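Local coordinates for protein phosphopantothenoylcysteine decarboxylase (Cryptococcus neoformans, PDB 6EOA) that binds flavin mononucleotide as a member of the HFCD flavoprotein superfamily and probably decarboxylates phosphopantothenoylcysteine on the way to coenzyme A, at residues D32-V37 against N62-V67; W106-E111 against C152-T157; D142-I147 against R187-V192. All coordinates share one frame; numbering follows the deposited sequence.

Interaction 1: residues D32-V37 against N62-V67; sequences DGIFRV and NIDVQV
F35 O is held from two directions by strand 63-69: D64 N donates to it at 2.8 Å, nearly straight at 161°, and the I63 CA-H leans on the same oxygen with CA 3.3 Å away. F35 N in turn donates to N62 O, so F35 straddles I63. Two residues on, V37 repeats the pattern around V65, its N bonding to D64 O and its O accepting Q66 N at 2.9 Å. This is the alternating register of a parallel sheet, with the F35, V37, I63 and V65 side chains on one face. There V37 CG2 meets I63 CG2 at 3.9 Å, and that same I63 methyl also lies at the edge of the F35 ring, near its plane.

R36 and D64 point to the other face. With I34 CG1 beside the backbone N (chi1 -58°), CG2 is left anti to it and lies 3.3 Å from D64 OD2; it also sits over the centre of the R36 guanidinium, 4.2 Å above its plane. D32 pairs with that guanidinium: R36 NH2 reaches the syn side of D32 OD2 at 3.3 Å in a salt bridge, with a weaker bond from NH1 to the same oxygen.

The two strands belong to the beta-alpha-beta unit of strand 35-41, helix 50-59 and strand 63-69. V65 packs on helix 50-59, and helix 222-237 lies against F35, V37 and I63. On the opposite face W130 of helix 123-130 touches R36, D64 and Q66, while strands 133-139 and 105-106 continue the sheet to either side.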
loop_
_atom_site.group_PDB
_atom_site.type_symbol
_atom_site.label_atom_id
_atom_site.label_comp_id
_atom_site.label_asym_id
_atom_site.label_seq_id
_atom_site.Cartn_x
_atom_site.Cartn_y
_atom_site.Cartn_z
ATOM N N ASP A 32 36.191 -12.622 -12.491
ATOM C CA ASP A 32 35.534 -11.323 -12.593
ATOM C C ASP A 32 35.809 -10.491 -11.341
ATOM O O ASP A 32 35.353 -10.828 -10.248
ATOM C CB ASP A 32 34.027 -11.503 -12.806
ATOM C CG ASP A 32 33.339 -10.225 -13.266
ATOM O OD1 ASP A 32 33.896 -9.129 -13.054
ATOM O OD2 ASP A 32 32.237 -10.318 -13.844
ATOM N N GLY A 33 36.555 -9.401 -11.506
ATOM C CA GLY A 33 36.949 -8.567 -10.384
ATOM C C GLY A 33 36.059 -7.355 -10.175
ATOM O O GLY A 33 36.532 -6.283 -9.792
ATOM N N ILE A 34 34.765 -7.519 -10.421
ATOM C CA ILE A 34 33.829 -6.409 -10.290
ATOM C C ILE A 34 32.812 -6.665 -9.183
ATOM O O ILE A 34 32.213 -7.738 -9.109
ATOM C CB ILE A 34 33.092 -6.142 -11.617
ATOM C CG1 ILE A 34 34.106 -5.846 -12.726
ATOM C CG2 ILE A 34 32.109 -4.988 -11.466
ATOM C CD1 ILE A 34 33.609 -6.166 -14.118
ATOM N N PHE A 35 32.638 -5.671 -8.316
ATOM C CA PHE A 35 31.650 -5.734 -7.247
ATOM C C PHE A 35 30.432 -4.919 -7.647
ATOM O O PHE A 35 30.559 -3.761 -8.045
ATOM C CB PHE A 35 32.238 -5.216 -5.934
ATOM C CG PHE A 35 31.342 -5.409 -4.744
ATOM C CD1 PHE A 35 30.719 -4.328 -4.141
ATOM C CD2 PHE A 35 31.127 -6.675 -4.224
ATOM C CE1 PHE A 35 29.900 -4.509 -3.039
ATOM C CE2 PHE A 35 30.308 -6.860 -3.126
ATOM C CZ PHE A 35 29.694 -5.775 -2.534
ATOM N N ARG A 36 29.254 -5.523 -7.542
ATOM C CA ARG A 36 28.040 -4.908 -8.065
ATOM C C ARG A 36 27.067 -4.521 -6.955
ATOM O O ARG A 36 26.603 -5.368 -6.189
ATOM C CB ARG A 36 27.371 -5.851 -9.064
ATOM C CG ARG A 36 28.237 -6.112 -10.289
ATOM C CD ARG A 36 27.738 -7.273 -11.125
ATOM N NE ARG A 36 28.381 -7.288 -12.436
ATOM C CZ ARG A 36 29.481 -7.974 -12.734
ATOM N NH1 ARG A 36 30.078 -8.724 -11.813
ATOM N NH2 ARG A 36 29.984 -7.914 -13.961
ATOM N N VAL A 37 26.771 -3.227 -6.881
ATOM C CA VAL A 37 25.903 -2.689 -5.846
ATOM C C VAL A 37 24.627 -2.134 -6.450
ATOM O O VAL A 37 24.672 -1.347 -7.392
ATOM C CB VAL A 37 26.599 -1.566 -5.042
ATOM C CG1 VAL A 37 25.727 -1.126 -3.883
ATOM C CG2 VAL A 37 27.947 -2.024 -4.534
ATOM N N ASN A 62 36.775 -0.839 -8.861
ATOM C CA ASN A 62 36.220 -2.168 -9.125
ATOM C C ASN A 62 34.782 -2.335 -8.653
ATOM O O ASN A 62 34.362 -3.436 -8.295
ATOM C CB ASN A 62 37.089 -3.248 -8.474
ATOM C CG ASN A 62 38.480 -3.317 -9.074
ATOM O OD1 ASN A 62 39.478 -3.352 -8.353
ATOM N ND2 ASN A 62 38.553 -3.340 -10.402
ATOM N N ILE A 63 34.031 -1.240 -8.658
ATOM C CA ILE A 63 32.645 -1.264 -8.218
ATOM C C ILE A 63 31.730 -0.671 -9.282
ATOM O O ILE A 63 32.002 0.407 -9.815
ATOM C CB ILE A 63 32.454 -0.484 -6.894
ATOM C CG1 ILE A 63 33.372 -1.038 -5.799
ATOM C CG2 ILE A 63 30.993 -0.524 -6.446
ATOM C CD1 ILE A 63 33.327 -0.253 -4.502
ATOM N N ASP A 64 30.651 -1.383 -9.591
ATOM C CA ASP A 64 29.595 -0.851 -10.447
ATOM C C ASP A 64 28.334 -0.631 -9.626
ATOM O O ASP A 64 28.107 -1.312 -8.625
ATOM C CB ASP A 64 29.301 -1.785 -11.620
ATOM C CG ASP A 64 30.419 -1.804 -12.645
ATOM O OD1 ASP A 64 31.161 -0.799 -12.752
ATOM O OD2 ASP A 64 30.557 -2.828 -13.346
ATOM N N VAL A 65 27.511 0.322 -10.048
ATOM C CA VAL A 65 26.301 0.637 -9.308
ATOM C C VAL A 65 25.087 0.755 -10.221
ATOM O O VAL A 65 25.158 1.333 -11.308
ATOM C CB VAL A 65 26.468 1.944 -8.489
ATOM C CG1 VAL A 65 26.847 3.111 -9.392
ATOM C CG2 VAL A 65 25.209 2.250 -7.696
ATOM N N GLN A 66 23.980 0.168 -9.782
ATOM C CA GLN A 66 22.691 0.402 -10.408
ATOM C C GLN A 66 21.754 0.991 -9.361
ATOM O O GLN A 66 21.875 0.696 -8.171
ATOM C CB GLN A 66 22.124 -0.887 -11.001
ATOM C CG GLN A 66 22.830 -1.330 -12.277
ATOM C CD GLN A 66 22.853 -0.239 -13.332
ATOM O OE1 GLN A 66 21.812 0.312 -13.699
ATOM N NE2 GLN A 66 24.045 0.082 -13.826
ATOM N N VAL A 67 20.829 1.834 -9.801
ATOM C CA VAL A 67 19.982 2.573 -8.876
ATOM C C VAL A 67 18.506 2.234 -9.049
ATOM O O VAL A 67 17.987 2.233 -10.165
ATOM C CB VAL A 67 20.167 4.089 -9.056
ATOM C CG1 VAL A 67 19.249 4.865 -8.113
ATOM C CG2 VAL A 67 21.623 4.470 -8.837
#

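Interaction 2: residues W106-E111 against C152-T157; sequences WTDEDE and CDSLAT. With FMN (flavin mononucleotide), chain B.
D108 OD1 accepts the backbone N-H of L155 in a short, straight bond: OD1 to L155 N is 2.6 Å, with 170° at the hydrogen. The donor comes from above the carboxylate plane. Setting D108 CG opposite its own carbonyl carbon (chi1 -66°) swings the acid across to the start of helix 155-162, where the positive end of the helix dipole would favour it. S154 is the N-cap of that helix, and its OG shares a hydrogen bond with T157 OG1 at 2.8 Å.

In L155, CG trans to its N (chi1 172°) carries the branch point toward residues 106-111, where the two methyls part. CD2 goes to the W106-T107 end, 3.6 Å from T107 O and 3.7 Å from W106 CB. CD1 lies 3.7 Å from E111 CD. The E111 chain, extended past CG, crosses the leucine and brings OE1 to 3.5 Å from L155 CA, while its CG meets the flavin methyl C8M. Behind this, D110 OD2 accepts T107 N at 2.9 Å.

The flavin is bonded mainly by the second subunit, through residues such as S140, T70 and A174 there; D153 of this chain forms a salt bridge with K146 of that subunit. A flavin site built between neighbouring subunits of a trimer, here with one chain binding the cofactor and the next contributing the C152 segment, is characteristic of the HFCD family.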
loop_
_atom_site.group_PDB
_atom_site.type_symbol
_atom_site.label_atom_id
_atom_site.label_comp_id
_atom_site.label_asym_id
_atom_site.label_seq_id
_atom_site.Cartn_x
_atom_site.Cartn_y
_atom_site.Cartn_z
ATOM N N TRP A 106 16.569 3.296 -12.310
ATOM C CA TRP A 106 15.383 2.496 -12.614
ATOM C C TRP A 106 14.190 2.915 -11.756
ATOM O O TRP A 106 14.334 3.158 -10.554
ATOM C CB TRP A 106 15.660 1.003 -12.402
ATOM C CG TRP A 106 16.784 0.432 -13.228
ATOM C CD1 TRP A 106 18.071 0.209 -12.820
ATOM C CD2 TRP A 106 16.716 -0.009 -14.591
ATOM N NE1 TRP A 106 18.807 -0.334 -13.845
ATOM C CE2 TRP A 106 18.000 -0.477 -14.942
ATOM C CE3 TRP A 106 15.696 -0.049 -15.549
ATOM C CZ2 TRP A 106 18.290 -0.980 -16.211
ATOM C CZ3 TRP A 106 15.985 -0.549 -16.807
ATOM C CH2 TRP A 106 17.272 -1.006 -17.128
ATOM N N THR A 107 13.014 2.981 -12.377
ATOM C CA THR A 107 11.769 3.282 -11.674
ATOM C C THR A 107 10.732 2.177 -11.909
ATOM O O THR A 107 10.961 1.269 -12.713
ATOM C CB THR A 107 11.179 4.634 -12.122
ATOM O OG1 THR A 107 10.835 4.569 -13.512
ATOM C CG2 THR A 107 12.193 5.762 -11.910
ATOM N N ASP A 108 9.600 2.256 -11.206
ATOM C CA ASP A 108 8.523 1.272 -11.350
ATOM C C ASP A 108 8.046 1.164 -12.798
ATOM O O ASP A 108 7.746 0.074 -13.280
ATOM C CB ASP A 108 7.331 1.626 -10.448
ATOM C CG ASP A 108 7.660 1.524 -8.974
ATOM O OD1 ASP A 108 8.543 0.722 -8.609
ATOM O OD2 ASP A 108 7.032 2.245 -8.172
ATOM N N GLU A 109 7.989 2.308 -13.479
ATOM C CA GLU A 109 7.527 2.382 -14.863
ATOM C C GLU A 109 8.316 1.459 -15.794
ATOM O O GLU A 109 7.739 0.813 -16.672
ATOM C CB GLU A 109 7.611 3.825 -15.378
ATOM C CG GLU A 109 6.486 4.751 -14.903
ATOM C CD GLU A 109 6.492 4.975 -13.400
ATOM O OE1 GLU A 109 5.455 4.703 -12.756
ATOM O OE2 GLU A 109 7.531 5.416 -12.861
ATOM N N ASP A 110 9.632 1.400 -15.600
ATOM C CA ASP A 110 10.499 0.597 -16.463
ATOM C C ASP A 110 10.150 -0.885 -16.410
ATOM O O ASP A 110 10.329 -1.611 -17.388
ATOM C CB ASP A 110 11.970 0.778 -16.076
ATOM C CG ASP A 110 12.429 2.216 -16.179
ATOM O OD1 ASP A 110 12.118 2.872 -17.193
ATOM O OD2 ASP A 110 13.090 2.692 -15.235
ATOM N N GLU A 111 9.649 -1.330 -15.264
ATOM C CA GLU A 111 9.396 -2.747 -15.056
ATOM C C GLU A 111 8.208 -3.242 -15.870
ATOM O O GLU A 111 8.138 -4.416 -16.228
ATOM C CB GLU A 111 9.171 -3.031 -13.574
ATOM C CG GLU A 111 9.446 -4.469 -13.185
ATOM C CD GLU A 111 9.309 -4.704 -11.698
ATOM O OE1 GLU A 111 8.734 -3.837 -11.007
ATOM O OE2 GLU A 111 9.778 -5.757 -11.222
ATOM N N CYS A 152 5.107 -5.851 -1.677
ATOM C CA CYS A 152 6.022 -5.693 -2.802
ATOM C C CYS A 152 5.350 -5.211 -4.085
ATOM O O CYS A 152 5.497 -5.834 -5.135
ATOM C CB CYS A 152 6.764 -7.008 -3.067
ATOM S SG CYS A 152 5.766 -8.506 -2.911
ATOM N N ASP A 153 4.646 -4.083 -4.008
ATOM C CA ASP A 153 3.956 -3.534 -5.175
ATOM C C ASP A 153 4.749 -2.418 -5.854
ATOM O O ASP A 153 4.176 -1.487 -6.419
ATOM C CB ASP A 153 2.553 -3.030 -4.792
ATOM C CG ASP A 153 2.569 -2.058 -3.618
ATOM O OD1 ASP A 153 3.663 -1.616 -3.205
ATOM O OD2 ASP A 153 1.472 -1.730 -3.113
ATOM N N SER A 154 6.071 -2.521 -5.802
ATOM C CA SER A 154 6.938 -1.591 -6.519
ATOM C C SER A 154 8.209 -2.316 -6.933
ATOM O O SER A 154 8.463 -3.428 -6.477
ATOM C CB SER A 154 7.269 -0.375 -5.652
ATOM O OG SER A 154 8.068 -0.751 -4.544
ATOM N N LEU A 155 9.003 -1.692 -7.800
ATOM C CA LEU A 155 10.256 -2.296 -8.239
ATOM C C LEU A 155 11.171 -2.569 -7.052
ATOM O O LEU A 155 11.735 -3.659 -6.925
ATOM C CB LEU A 155 10.965 -1.393 -9.251
ATOM C CG LEU A 155 12.378 -1.832 -9.645
ATOM C CD1 LEU A 155 12.365 -3.235 -10.244
ATOM C CD2 LEU A 155 12.998 -0.834 -10.614
ATOM N N ALA A 156 11.297 -1.578 -6.176
ATOM C CA ALA A 156 12.201 -1.662 -5.035
ATOM C C ALA A 156 11.857 -2.825 -4.109
ATOM O O ALA A 156 12.734 -3.574 -3.677
ATOM C CB ALA A 156 12.183 -0.355 -4.262
ATOM N N THR A 157 10.572 -2.977 -3.805
ATOM C CA THR A 157 10.141 -3.982 -2.843
ATOM C C THR A 157 10.031 -5.370 -3.473
ATOM O O THR A 157 10.197 -6.380 -2.787
ATOM C CB THR A 157 8.799 -3.599 -2.217
ATOM O OG1 THR A 157 7.872 -3.276 -3.257
ATOM C CG2 THR A 157 8.962 -2.381 -1.309
HETATM N N1 FMN B . 4.855 -11.387 -8.273
HETATM C C2 FMN B . 4.510 -12.644 -7.812
HETATM O O2 FMN B . 4.226 -12.800 -6.623
HETATM N N3 FMN B . 4.494 -13.719 -8.685
HETATM C C4 FMN B . 4.820 -13.545 -10.017
HETATM O O4 FMN B . 4.799 -14.507 -10.784
HETATM C C4A FMN B . 5.166 -12.278 -10.484
HETATM N N5 FMN B . 5.493 -12.085 -11.814
HETATM C C5A FMN B . 5.830 -10.824 -12.269
HETATM C C6 FMN B . 6.155 -10.624 -13.609
HETATM C C7 FMN B . 6.494 -9.356 -14.068
HETATM C C7M FMN B . 6.848 -9.146 -15.513
HETATM C C8 FMN B . 6.506 -8.282 -13.181
HETATM C C8M FMN B . 6.871 -6.904 -13.652
HETATM C C9 FMN B . 6.181 -8.480 -11.846
HETATM C C9A FMN B . 5.844 -9.747 -11.386
HETATM N N10 FMN B . 5.516 -9.941 -10.056
HETATM C C10 FMN B . 5.180 -11.200 -9.601
HETATM C "C1'" FMN B . 5.531 -8.785 -9.100
HETATM C "C2'" FMN B . 4.123 -8.216 -8.948
HETATM O "O2'" FMN B . 3.495 -8.080 -10.208
HETATM C "C3'" FMN B . 4.174 -6.865 -8.249
HETATM O "O3'" FMN B . 4.580 -7.081 -6.917
HETATM C "C4'" FMN B . 2.806 -6.192 -8.282
HETATM O "O4'" FMN B . 2.919 -4.835 -7.914
HETATM C "C5'" FMN B . 1.850 -6.907 -7.337
HETATM O "O5'" FMN B . 0.539 -6.437 -7.551
HETATM P P FMN B . -0.725 -7.324 -7.076
HETATM O O1P FMN B . -0.847 -7.224 -5.572
HETATM O O2P FMN B . -0.565 -8.778 -7.463
HETATM O O3P FMN B . -1.957 -6.767 -7.736
#

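Interaction 3: residues D142-I147 against R187-V192; sequences DLLAKI and RHLAVV. With FMN (flavin mononucleotide), chain C.
L144 and H188 meet where two helices of this Rossmann-like flavoprotein fold, 141-149 and 183-195, pack together; the axes of segments 142-147 and 187-192 run at 52°, 9.2 Å apart at closest. L144 contributes the largest share. Its CB leaves the helix beside the interface, still 5.0 Å from H188 CB; with chi1 at 172°, CG turns inward and comes to 3.7 Å from that same H188 CB. The branches then divide: CD1 rests on V192 CG2 at 3.6 Å, and CD2 on L189 CD2 at 3.9 Å, the two leucines crossing at about a right angle. One turn further, I147 CG2 adds to the patch by touching the same V192 methyl.

The H188 imidazole lies obliquely against A145, at the closest approach of the two backbones; its other neighbours include G149 of the third subunit. D142 and K146 face away, toward the third subunit and the flavin phosphate: D142 OD1 accepts C152 N of that subunit, while D142 OD2 lies near the phosphate and pairs with K146 NZ in a salt bridge. Against the histidine, A145 CA lies 3.4 Å from H188 ND1, and A145 CB 3.5 Å from H188 CE1.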
loop_
_atom_site.group_PDB
_atom_site.type_symbol
_atom_site.label_atom_id
_atom_site.label_comp_id
_atom_site.label_asym_id
_atom_site.label_seq_id
_atom_site.Cartn_x
_atom_site.Cartn_y
_atom_site.Cartn_z
ATOM N N ASP A 142 8.127 4.501 5.583
ATOM C CA ASP A 142 7.173 3.780 4.745
ATOM C C ASP A 142 7.801 2.531 4.135
ATOM O O ASP A 142 7.218 1.447 4.180
ATOM C CB ASP A 142 6.640 4.683 3.632
ATOM C CG ASP A 142 5.501 4.039 2.844
ATOM O OD1 ASP A 142 4.508 3.600 3.466
ATOM O OD2 ASP A 142 5.603 3.970 1.599
ATOM N N LEU A 143 8.991 2.686 3.563
ATOM C CA LEU A 143 9.651 1.559 2.922
ATOM C C LEU A 143 10.025 0.512 3.965
ATOM O O LEU A 143 9.898 -0.688 3.723
ATOM C CB LEU A 143 10.886 2.022 2.150
ATOM C CG LEU A 143 11.693 0.922 1.454
ATOM C CD1 LEU A 143 10.799 0.094 0.540
ATOM C CD2 LEU A 143 12.838 1.536 0.669
ATOM N N LEU A 144 10.464 0.977 5.134
ATOM C CA LEU A 144 10.769 0.090 6.248
ATOM C C LEU A 144 9.536 -0.714 6.648
ATOM O O LEU A 144 9.609 -1.926 6.845
ATOM C CB LEU A 144 11.295 0.888 7.445
ATOM C CG LEU A 144 11.474 0.075 8.728
ATOM C CD1 LEU A 144 12.486 -1.047 8.520
ATOM C CD2 LEU A 144 11.884 0.966 9.895
ATOM N N ALA A 145 8.406 -0.027 6.766
ATOM C CA ALA A 145 7.139 -0.671 7.098
ATOM C C ALA A 145 6.712 -1.656 6.009
ATOM O O ALA A 145 6.242 -2.753 6.308
ATOM C CB ALA A 145 6.055 0.380 7.320
ATOM N N LYS A 146 6.877 -1.266 4.747
ATOM C CA LYS A 146 6.517 -2.145 3.633
ATOM C C LYS A 146 7.386 -3.398 3.602
ATOM O O LYS A 146 6.886 -4.501 3.367
ATOM C CB LYS A 146 6.631 -1.412 2.298
ATOM C CG LYS A 146 5.552 -0.366 2.051
ATOM C CD LYS A 146 5.325 -0.206 0.562
ATOM C CE LYS A 146 5.191 1.249 0.152
ATOM N NZ LYS A 146 3.867 1.838 0.498
ATOM N N ILE A 147 8.684 -3.221 3.831
ATOM C CA ILE A 147 9.620 -4.341 3.871
ATOM C C ILE A 147 9.257 -5.302 4.999
ATOM O O ILE A 147 9.182 -6.517 4.793
ATOM C CB ILE A 147 11.075 -3.862 4.058
ATOM C CG1 ILE A 147 11.554 -3.116 2.811
ATOM C CG2 ILE A 147 11.996 -5.042 4.346
ATOM C CD1 ILE A 147 12.856 -2.365 3.005
ATOM N N ARG A 187 9.910 -2.086 16.099
ATOM C CA ARG A 187 9.326 -3.383 15.778
ATOM C C ARG A 187 9.636 -3.792 14.332
ATOM O O ARG A 187 9.785 -4.978 14.036
ATOM C CB ARG A 187 7.814 -3.362 16.008
ATOM C CG ARG A 187 7.111 -4.666 15.662
ATOM C CD ARG A 187 5.617 -4.598 15.955
ATOM N NE ARG A 187 5.344 -4.491 17.386
ATOM C CZ ARG A 187 4.141 -4.264 17.907
ATOM N NH1 ARG A 187 3.085 -4.112 17.115
ATOM N NH2 ARG A 187 3.994 -4.183 19.222
ATOM N N HIS A 188 9.735 -2.812 13.437
ATOM C CA HIS A 188 10.054 -3.089 12.036
ATOM C C HIS A 188 11.549 -3.312 11.842
ATOM O O HIS A 188 11.957 -4.159 11.042
ATOM C CB HIS A 188 9.573 -1.954 11.130
ATOM C CG HIS A 188 8.084 -1.811 11.078
ATOM N ND1 HIS A 188 7.458 -0.719 10.515
ATOM C CD2 HIS A 188 7.095 -2.621 11.527
ATOM C CE1 HIS A 188 6.149 -0.863 10.618
ATOM N NE2 HIS A 188 5.902 -2.010 11.225
ATOM N N LEU A 189 12.362 -2.547 12.567
ATOM C CA LEU A 189 13.803 -2.759 12.559
ATOM C C LEU A 189 14.109 -4.157 13.074
ATOM O O LEU A 189 15.026 -4.814 12.594
ATOM C CB LEU A 189 14.529 -1.710 13.410
ATOM C CG LEU A 189 14.549 -0.261 12.916
ATOM C CD1 LEU A 189 15.234 0.634 13.948
ATOM C CD2 LEU A 189 15.236 -0.148 11.559
ATOM N N ALA A 190 13.327 -4.604 14.051
ATOM C CA ALA A 190 13.487 -5.936 14.623
ATOM C C ALA A 190 13.177 -7.022 13.597
ATOM O O ALA A 190 13.955 -7.959 13.423
ATOM C CB ALA A 190 12.597 -6.097 15.849
ATOM N N VAL A 191 12.035 -6.890 12.925
ATOM C CA VAL A 191 11.646 -7.818 11.868
ATOM C C VAL A 191 12.688 -7.835 10.751
ATOM O O VAL A 191 13.148 -8.890 10.322
ATOM C CB VAL A 191 10.266 -7.451 11.278
ATOM C CG1 VAL A 191 10.012 -8.221 9.989
ATOM C CG2 VAL A 191 9.168 -7.717 12.291
ATOM N N VAL A 192 13.067 -6.651 10.295
ATOM C CA VAL A 192 14.042 -6.509 9.224
ATOM C C VAL A 192 15.407 -7.119 9.593
ATOM O O VAL A 192 16.089 -7.709 8.747
ATOM C CB VAL A 192 14.183 -5.014 8.852
ATOM C CG1 VAL A 192 15.510 -4.721 8.204
ATOM C CG2 VAL A 192 13.030 -4.594 7.949
HETATM N N1 FMN C . 9.652 10.091 5.167
HETATM C C2 FMN C . 10.732 9.578 5.859
HETATM O O2 FMN C . 10.653 8.457 6.367
HETATM N N3 FMN C . 11.889 10.326 5.986
HETATM C C4 FMN C . 11.975 11.585 5.422
HETATM O O4 FMN C . 13.011 12.240 5.539
HETATM C C4A FMN C . 10.888 12.104 4.721
HETATM N N5 FMN C . 10.956 13.362 4.150
HETATM C C5A FMN C . 9.873 13.866 3.452
HETATM C C6 FMN C . 9.941 15.129 2.870
HETATM C C7 FMN C . 8.853 15.638 2.168
HETATM C C7M FMN C . 8.928 17.003 1.546
HETATM C C8 FMN C . 7.694 14.875 2.047
HETATM C C8M FMN C . 6.505 15.403 1.296
HETATM C C9 FMN C . 7.627 13.615 2.625
HETATM C C9A FMN C . 8.713 13.107 3.328
HETATM N N10 FMN C . 8.645 11.849 3.900
HETATM C C10 FMN C . 9.725 11.346 4.597
HETATM C "C1'" FMN C . 7.395 11.029 3.772
HETATM C "C2'" FMN C . 7.530 10.053 2.608
HETATM O "O2'" FMN C . 8.072 10.695 1.470
HETATM C "C3'" FMN C . 6.176 9.451 2.265
HETATM O "O3'" FMN C . 5.785 8.623 3.336
HETATM C "C4'" FMN C . 6.258 8.642 0.975
HETATM O "O4'" FMN C . 4.963 8.345 0.499
HETATM C "C5'" FMN C . 7.030 7.353 1.216
HETATM O "O5'" FMN C . 7.308 6.733 -0.019
HETATM P P FMN C . 8.501 5.651 -0.129
HETATM O O1P FMN C . 8.043 4.359 0.509
HETATM O O2P FMN C . 9.756 6.128 0.569
HETATM O O3P FMN C . 8.799 5.434 -1.588
#

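W106 joins interactions 1 and 2: its N lies 2.8 Å from V67 O and its NE1 3.1 Å from Q66 OE1, both probable hydrogen bonds; the first carries the sheet on to strand 105-106, the second ties the two side chains. Interaction 2 touches interaction 3 through T157 CG2 and L143 CD1, 3.6 Å apart, where successive helices 141-149 and 155-162 pack. Interactions 1 and 3 lie on opposite sides of the chain centre, about 27 Å between centres. Only interactions 2 and 3 border flavins, and different ones: 142-147 lies by the phosphate of the cofactor this chain binds, whereas 152-157 completes the pocket of the second subunit, so these two segments would face each other at the subunit interfaces.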